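Local coordinates for collectin placenta 1 (Mus musculus, PDB 2OX9), which binds Lewis(x)-type glycans in a calcium-dependent way, as the carbohydrate-recognition domain of a scavenger receptor C-type lectin, at residues E47-I52 with G113-F118; D68-Q71 with W75-L78. All blocks are in the same frame, centred on the assembly; numbering follows the deposited sequence.

Contact 1: E47-I52 with G113-F118; sequences EEQQWI and GQWNDF. With CA (calcium ion), chain J; CA (calcium ion), chain L; GAL (beta-D-galactopyranose), chain E.
Gln49 leaves its helix with CG anti to the backbone N (chi1 170°) and then bends at the next bond (chi2 62°), which carries the terminal amide to the indole edge of Trp115 and the carbonyl of Gly113. With the Trp115 CG anti to its own carbonyl carbon, the indole reaches back along the chain toward the helix and offers its N-H there. Trp115 NE1 donates to Gln49 OE1 over 3.0 Å in a moderately bent bond (154° at the hydrogen). The oxygen lies close to the ring plane, whereas the donor stands well above the plane of the amide. The other end of the same amide makes a weak bond, Gln49 NE2 to Gly113 O at 3.1 Å. One buried amide thus answers a ring and a main-chain carbonyl together, which probably limits its freedom to flip. Ile43, Tyr85 and Asn87 pack around it.

Both partners have metal-binding neighbours. Next to Gln49, the extended chain of Glu48 puts OE1 2.5 Å from the calcium ion of chain L, a site that Phe42, Asn44 and Glu129 help to complete. Next to Trp115, Asn116 OD1 and Asp117 OD1 bind the calcium ion of chain J at 2.4 and 2.1 Å, with the main-chain Asp117 O as a further ligand. Galactose brings its O3 and O4 to the same ion. Asn116 ND2 donates to galactose O3 over 3.1 Å, and that nitrogen lies over the centre of one face of Phe118, 3.3 Å above the ring plane.

Gln92, Asp94 and Glu104 finish the sugar-binding calcium site. Trp115, Asn116 and Asp117 form the Trp-Asn-Asp motif of C-type lectins, the indole of Trp115 bonded to the helix, and the side chains of Asn116 and Asp117 turned to the calcium ion and, for Asn116, to the sugar.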
loop_
_atom_site.group_PDB
_atom_site.type_symbol
_atom_site.label_atom_id
_atom_site.label_comp_id
_atom_site.label_asym_id
_atom_site.label_seq_id
_atom_site.Cartn_x
_atom_site.Cartn_y
_atom_site.Cartn_z
ATOM N N GLU A 47 -8.874 -11.506 4.795
ATOM C CA GLU A 47 -10.078 -11.292 3.994
ATOM C C GLU A 47 -9.973 -9.995 3.210
ATOM O O GLU A 47 -10.363 -9.942 2.045
ATOM C CB GLU A 47 -11.334 -11.240 4.865
ATOM C CG GLU A 47 -11.629 -12.518 5.607
ATOM C CD GLU A 47 -11.344 -12.391 7.083
ATOM O OE1 GLU A 47 -10.206 -11.998 7.439
ATOM O OE2 GLU A 47 -12.260 -12.683 7.884
ATOM N N GLU A 48 -9.448 -8.953 3.846
ATOM C CA GLU A 48 -9.299 -7.671 3.166
ATOM C C GLU A 48 -8.213 -7.819 2.095
ATOM O O GLU A 48 -8.307 -7.248 1.012
ATOM C CB GLU A 48 -8.912 -6.564 4.163
ATOM C CG GLU A 48 -8.865 -5.170 3.536
ATOM C CD GLU A 48 -8.509 -4.069 4.526
ATOM O OE1 GLU A 48 -8.784 -2.891 4.217
ATOM O OE2 GLU A 48 -7.944 -4.370 5.600
ATOM N N GLN A 49 -7.188 -8.604 2.412
ATOM C CA GLN A 49 -6.082 -8.849 1.487
ATOM C C GLN A 49 -6.556 -9.566 0.229
ATOM O O GLN A 49 -6.163 -9.214 -0.881
ATOM C CB GLN A 49 -5.000 -9.705 2.168
ATOM C CG GLN A 49 -3.923 -10.225 1.229
ATOM C CD GLN A 49 -3.129 -9.117 0.574
ATOM O OE1 GLN A 49 -2.678 -8.178 1.235
ATOM N NE2 GLN A 49 -2.938 -9.225 -0.734
ATOM N N GLN A 50 -7.380 -10.589 0.421
ATOM C CA GLN A 50 -7.911 -11.371 -0.684
ATOM C C GLN A 50 -8.796 -10.527 -1.592
ATOM O O GLN A 50 -8.711 -10.626 -2.820
ATOM C CB GLN A 50 -8.722 -12.550 -0.156
ATOM C CG GLN A 50 -8.088 -13.919 -0.394
ATOM C CD GLN A 50 -7.776 -14.185 -1.862
ATOM O OE1 GLN A 50 -8.645 -14.068 -2.731
ATOM N NE2 GLN A 50 -6.527 -14.545 -2.145
ATOM N N TRP A 51 -9.656 -9.718 -0.985
ATOM C CA TRP A 51 -10.563 -8.853 -1.737
ATOM C C TRP A 51 -9.736 -7.844 -2.534
ATOM O O TRP A 51 -10.053 -7.529 -3.681
ATOM C CB TRP A 51 -11.495 -8.111 -0.778
ATOM C CG TRP A 51 -12.537 -7.284 -1.457
ATOM C CD1 TRP A 51 -13.711 -7.720 -1.995
ATOM C CD2 TRP A 51 -12.479 -5.879 -1.701
ATOM N NE1 TRP A 51 -14.395 -6.670 -2.562
ATOM C CE2 TRP A 51 -13.658 -5.527 -2.401
ATOM C CE3 TRP A 51 -11.544 -4.880 -1.403
ATOM C CZ2 TRP A 51 -13.923 -4.220 -2.807
ATOM C CZ3 TRP A 51 -11.811 -3.573 -1.811
ATOM C CH2 TRP A 51 -12.988 -3.258 -2.503
ATOM N N ILE A 52 -8.670 -7.333 -1.920
ATOM C CA ILE A 52 -7.816 -6.369 -2.601
ATOM C C ILE A 52 -7.078 -7.034 -3.756
ATOM O O ILE A 52 -6.934 -6.445 -4.835
ATOM C CB ILE A 52 -6.794 -5.738 -1.628
ATOM C CG1 ILE A 52 -7.499 -4.711 -0.743
ATOM C CG2 ILE A 52 -5.657 -5.065 -2.402
ATOM C CD1 ILE A 52 -6.590 -4.085 0.312
ATOM N N GLY A 113 -0.732 -10.469 -5.274
ATOM C CA GLY A 113 -1.053 -9.694 -4.091
ATOM C C GLY A 113 0.011 -9.680 -2.998
ATOM O O GLY A 113 -0.149 -8.984 -1.995
ATOM N N GLN A 114 1.097 -10.432 -3.169
ATOM C CA GLN A 114 2.137 -10.444 -2.133
ATOM C C GLN A 114 2.780 -9.070 -1.978
ATOM O O GLN A 114 2.718 -8.239 -2.884
ATOM C CB GLN A 114 3.215 -11.476 -2.449
ATOM C CG GLN A 114 2.686 -12.850 -2.792
ATOM C CD GLN A 114 3.788 -13.893 -2.815
ATOM O OE1 GLN A 114 4.057 -14.543 -1.807
ATOM N NE2 GLN A 114 4.443 -14.041 -3.964
ATOM N N TRP A 115 3.408 -8.836 -0.829
ATOM C CA TRP A 115 4.036 -7.543 -0.577
ATOM C C TRP A 115 5.524 -7.541 -0.865
ATOM O O TRP A 115 6.218 -8.553 -0.729
ATOM C CB TRP A 115 3.822 -7.103 0.872
ATOM C CG TRP A 115 2.387 -7.104 1.344
ATOM C CD1 TRP A 115 1.273 -7.367 0.601
ATOM C CD2 TRP A 115 1.929 -6.838 2.674
ATOM N NE1 TRP A 115 0.151 -7.283 1.383
ATOM C CE2 TRP A 115 0.524 -6.958 2.663
ATOM C CE3 TRP A 115 2.572 -6.510 3.878
ATOM C CZ2 TRP A 115 -0.254 -6.763 3.807
ATOM C CZ3 TRP A 115 1.801 -6.317 5.016
ATOM C CH2 TRP A 115 0.399 -6.445 4.971
ATOM N N ASN A 116 6.002 -6.382 -1.276
ATOM C CA ASN A 116 7.403 -6.185 -1.570
ATOM C C ASN A 116 7.780 -4.772 -1.162
ATOM O O ASN A 116 6.948 -3.869 -1.217
ATOM C CB ASN A 116 7.673 -6.363 -3.053
ATOM C CG ASN A 116 9.052 -5.895 -3.438
ATOM O OD1 ASN A 116 10.043 -6.311 -2.838
ATOM N ND2 ASN A 116 9.128 -5.028 -4.440
ATOM N N ASP A 117 9.026 -4.584 -0.739
ATOM C CA ASP A 117 9.482 -3.261 -0.360
ATOM C C ASP A 117 10.158 -2.635 -1.575
ATOM O O ASP A 117 10.947 -3.292 -2.262
ATOM C CB ASP A 117 10.436 -3.346 0.848
ATOM C CG ASP A 117 11.604 -4.307 0.626
ATOM O OD1 ASP A 117 11.465 -5.271 -0.154
ATOM O OD2 ASP A 117 12.664 -4.104 1.259
ATOM N N PHE A 118 9.803 -1.387 -1.868
ATOM C CA PHE A 118 10.376 -0.659 -3.003
ATOM C C PHE A 118 11.069 0.605 -2.495
ATOM O O PHE A 118 10.838 1.039 -1.365
ATOM C CB PHE A 118 9.302 -0.164 -3.982
ATOM C CG PHE A 118 8.411 -1.231 -4.547
ATOM C CD1 PHE A 118 7.326 -1.704 -3.824
ATOM C CD2 PHE A 118 8.607 -1.694 -5.847
ATOM C CE1 PHE A 118 6.439 -2.620 -4.389
ATOM C CE2 PHE A 118 7.727 -2.608 -6.418
ATOM C CZ PHE A 118 6.640 -3.070 -5.686
HETATM CA CA CA J . 12.180 -5.455 -2.120
HETATM CA CA CA L . -8.050 -1.529 6.186
HETATM C C1 GAL E . 12.762 -6.497 -7.443
HETATM C C2 GAL E . 11.976 -5.771 -6.357
HETATM C C3 GAL E . 12.928 -5.092 -5.369
HETATM C C4 GAL E . 13.967 -6.087 -4.841
HETATM C C5 GAL E . 14.653 -6.820 -6.005
HETATM C C6 GAL E . 15.592 -7.911 -5.528
HETATM O O2 GAL E . 11.142 -4.792 -6.954
HETATM O O3 GAL E . 12.178 -4.579 -4.282
HETATM O O4 GAL E . 13.335 -7.025 -3.987
HETATM O O5 GAL E . 13.664 -7.448 -6.852
HETATM O O6 GAL E . 16.447 -8.346 -6.577
HETATM O O HOH W 1 -9.895 -1.906 7.397
HETATM O O HOH W 2 -7.638 0.099 7.863
#

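Contact 2: D68-Q71 with W75-L78; sequences DSEQ and WKWL. With CA (calcium ion), chain I.
The side chain of Asp68 packs on one face of the Trp75 indole, CB over the ring and the carboxylate parallel to it at the margin. Asp68 CB sits almost centrally above the five-membered ring of Trp75, 3.6 Å from its centroid and 12° off the normal, a clear CH-pi contact. The carboxylate, its plane only 11° from that of the ring, lies above the CE2-CZ2 edge, OD1 over the CZ2 and CH2 side and OD2 toward NE1, and Asp68 CG comes to 3.5 Å from Trp75 CZ2. The torsion that allows this sets CG between the backbone N and the carbonyl carbon (chi1 74°).

Both carboxylate oxygens grip the calcium ion of chain I, unequally: Asp68 OD2 at 2.4 Å and OD1 at 2.7 Å. The metal probably draws charge from the carboxylate, which would make its approach to the electron-rich indole easier to tolerate. Water 3 ties the two residues at the ring edge, donating to Asp68 OD2 and accepting from Trp75 NE1, each at 3.2 Å.

Residues 68-71 open the loop that joins strands 66-67 and 76-77 of a small antiparallel hairpin, in the calcium-binding loop region of the C-type lectin fold. Glu72, Asn95, Glu104 and Asp105 supply further ligands to the ion, while the backbone N of Ser73 donates to Asp68 OD2.

Farther out on the hairpin, the extended chain of Lys76 crosses that of Glu70 at about a right angle. Their ends form a long salt bridge, Glu70 OE1 to Lys76 NZ at 3.7 Å, in a more exposed setting than the aspartate and indole.

In the next layer, backbone bonds join Asp68 to Asp105 and Trp75 to Val83, and Trp88 meets the Trp75 ring edge-to-face.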
loop_
_atom_site.group_PDB
_atom_site.type_symbol
_atom_site.label_atom_id
_atom_site.label_comp_id
_atom_site.label_asym_id
_atom_site.label_seq_id
_atom_site.Cartn_x
_atom_site.Cartn_y
_atom_site.Cartn_z
ATOM N N ASP A 68 8.971 1.707 6.558
ATOM C CA ASP A 68 9.913 1.479 7.651
ATOM C C ASP A 68 10.993 2.559 7.560
ATOM O O ASP A 68 12.176 2.312 7.816
ATOM C CB ASP A 68 10.510 0.056 7.573
ATOM C CG ASP A 68 11.526 -0.109 6.456
ATOM O OD1 ASP A 68 11.452 0.629 5.461
ATOM O OD2 ASP A 68 12.396 -0.998 6.563
ATOM N N SER A 69 10.561 3.762 7.183
ATOM C CA SER A 69 11.447 4.915 7.048
ATOM C C SER A 69 11.879 5.446 8.407
ATOM O O SER A 69 13.005 5.909 8.565
ATOM C CB SER A 69 10.750 6.048 6.289
ATOM O OG SER A 69 10.448 5.671 4.959
ATOM N N GLU A 70 10.971 5.387 9.376
ATOM C CA GLU A 70 11.248 5.871 10.725
ATOM C C GLU A 70 12.415 5.095 11.326
ATOM O O GLU A 70 13.336 5.679 11.899
ATOM C CB GLU A 70 10.008 5.701 11.610
ATOM C CG GLU A 70 9.710 6.893 12.511
ATOM C CD GLU A 70 8.650 6.591 13.567
ATOM O OE1 GLU A 70 7.538 6.140 13.204
ATOM O OE2 GLU A 70 8.932 6.812 14.767
ATOM N N GLN A 71 12.361 3.775 11.195
ATOM C CA GLN A 71 13.405 2.899 11.710
ATOM C C GLN A 71 13.446 1.641 10.850
ATOM O O GLN A 71 12.511 0.842 10.856
ATOM C CB GLN A 71 13.118 2.527 13.167
ATOM C CG GLN A 71 14.287 1.874 13.889
ATOM C CD GLN A 71 14.006 1.636 15.364
ATOM O OE1 GLN A 71 13.662 2.563 16.103
ATOM N NE2 GLN A 71 14.158 0.389 15.801
ATOM N N TRP A 75 8.341 -1.963 10.423
ATOM C CA TRP A 75 7.234 -1.602 9.547
ATOM C C TRP A 75 5.957 -1.207 10.274
ATOM O O TRP A 75 5.494 -1.919 11.153
ATOM C CB TRP A 75 6.951 -2.759 8.571
ATOM C CG TRP A 75 8.055 -2.968 7.584
ATOM C CD1 TRP A 75 9.175 -3.737 7.750
ATOM C CD2 TRP A 75 8.170 -2.368 6.286
ATOM N NE1 TRP A 75 9.976 -3.651 6.635
ATOM C CE2 TRP A 75 9.383 -2.819 5.722
ATOM C CE3 TRP A 75 7.363 -1.492 5.544
ATOM C CZ2 TRP A 75 9.811 -2.425 4.450
ATOM C CZ3 TRP A 75 7.788 -1.101 4.284
ATOM C CH2 TRP A 75 9.004 -1.569 3.748
ATOM N N LYS A 76 5.390 -0.065 9.896
ATOM C CA LYS A 76 4.169 0.429 10.518
ATOM C C LYS A 76 3.291 1.072 9.465
ATOM O O LYS A 76 3.779 1.530 8.439
ATOM C CB LYS A 76 4.479 1.509 11.566
ATOM C CG LYS A 76 5.507 1.141 12.618
ATOM C CD LYS A 76 5.827 2.368 13.461
ATOM C CE LYS A 76 6.822 2.052 14.562
ATOM N NZ LYS A 76 7.080 3.253 15.413
ATOM N N TRP A 77 1.995 1.121 9.737
ATOM C CA TRP A 77 1.053 1.753 8.825
ATOM C C TRP A 77 1.173 3.258 9.054
ATOM O O TRP A 77 1.679 3.702 10.090
ATOM C CB TRP A 77 -0.367 1.263 9.109
ATOM C CG TRP A 77 -0.534 -0.214 8.858
ATOM C CD1 TRP A 77 -0.619 -1.209 9.799
ATOM C CD2 TRP A 77 -0.582 -0.866 7.583
ATOM N NE1 TRP A 77 -0.713 -2.435 9.186
ATOM C CE2 TRP A 77 -0.692 -2.255 7.828
ATOM C CE3 TRP A 77 -0.539 -0.412 6.256
ATOM C CZ2 TRP A 77 -0.761 -3.193 6.792
ATOM C CZ3 TRP A 77 -0.606 -1.346 5.225
ATOM C CH2 TRP A 77 -0.717 -2.722 5.503
ATOM N N LEU A 78 0.727 4.045 8.090
ATOM C CA LEU A 78 0.828 5.488 8.191
ATOM C C LEU A 78 0.274 6.087 9.477
ATOM O O LEU A 78 0.739 7.141 9.928
ATOM C CB LEU A 78 0.143 6.128 6.991
ATOM C CG LEU A 78 0.849 5.816 5.676
ATOM C CD1 LEU A 78 0.169 6.576 4.556
ATOM C CD2 LEU A 78 2.310 6.214 5.774
HETATM CA CA CA I . 13.648 -0.603 4.544
HETATM O O HOH W 3 13.127 -4.099 6.173
HETATM O O HOH W 4 13.515 -3.072 3.618
#

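Overall arrangement
The centres of contacts 1 and 2 lie about 17 Å apart within one C-type lectin domain. Along the chain, contact 2 is nested inside the loop closed by contact 1: helix 46-54 comes first, then the hairpin of strands 66-67 and 76-77, and finally strand 115-118, which belongs to the larger mixed sheet. The two meet directly, Asp117 CB packing on Trp75 CH2 at 3.7 Å and Trp115 CH2 on Trp77 CZ2 at 3.9 Å. The strand that carries sugar-binding residues thus packs against tryptophans of the hairpin, and Glu104 links the calcium site of contact 2 to the sugar-binding one of contact 1 by serving as a ligand in both.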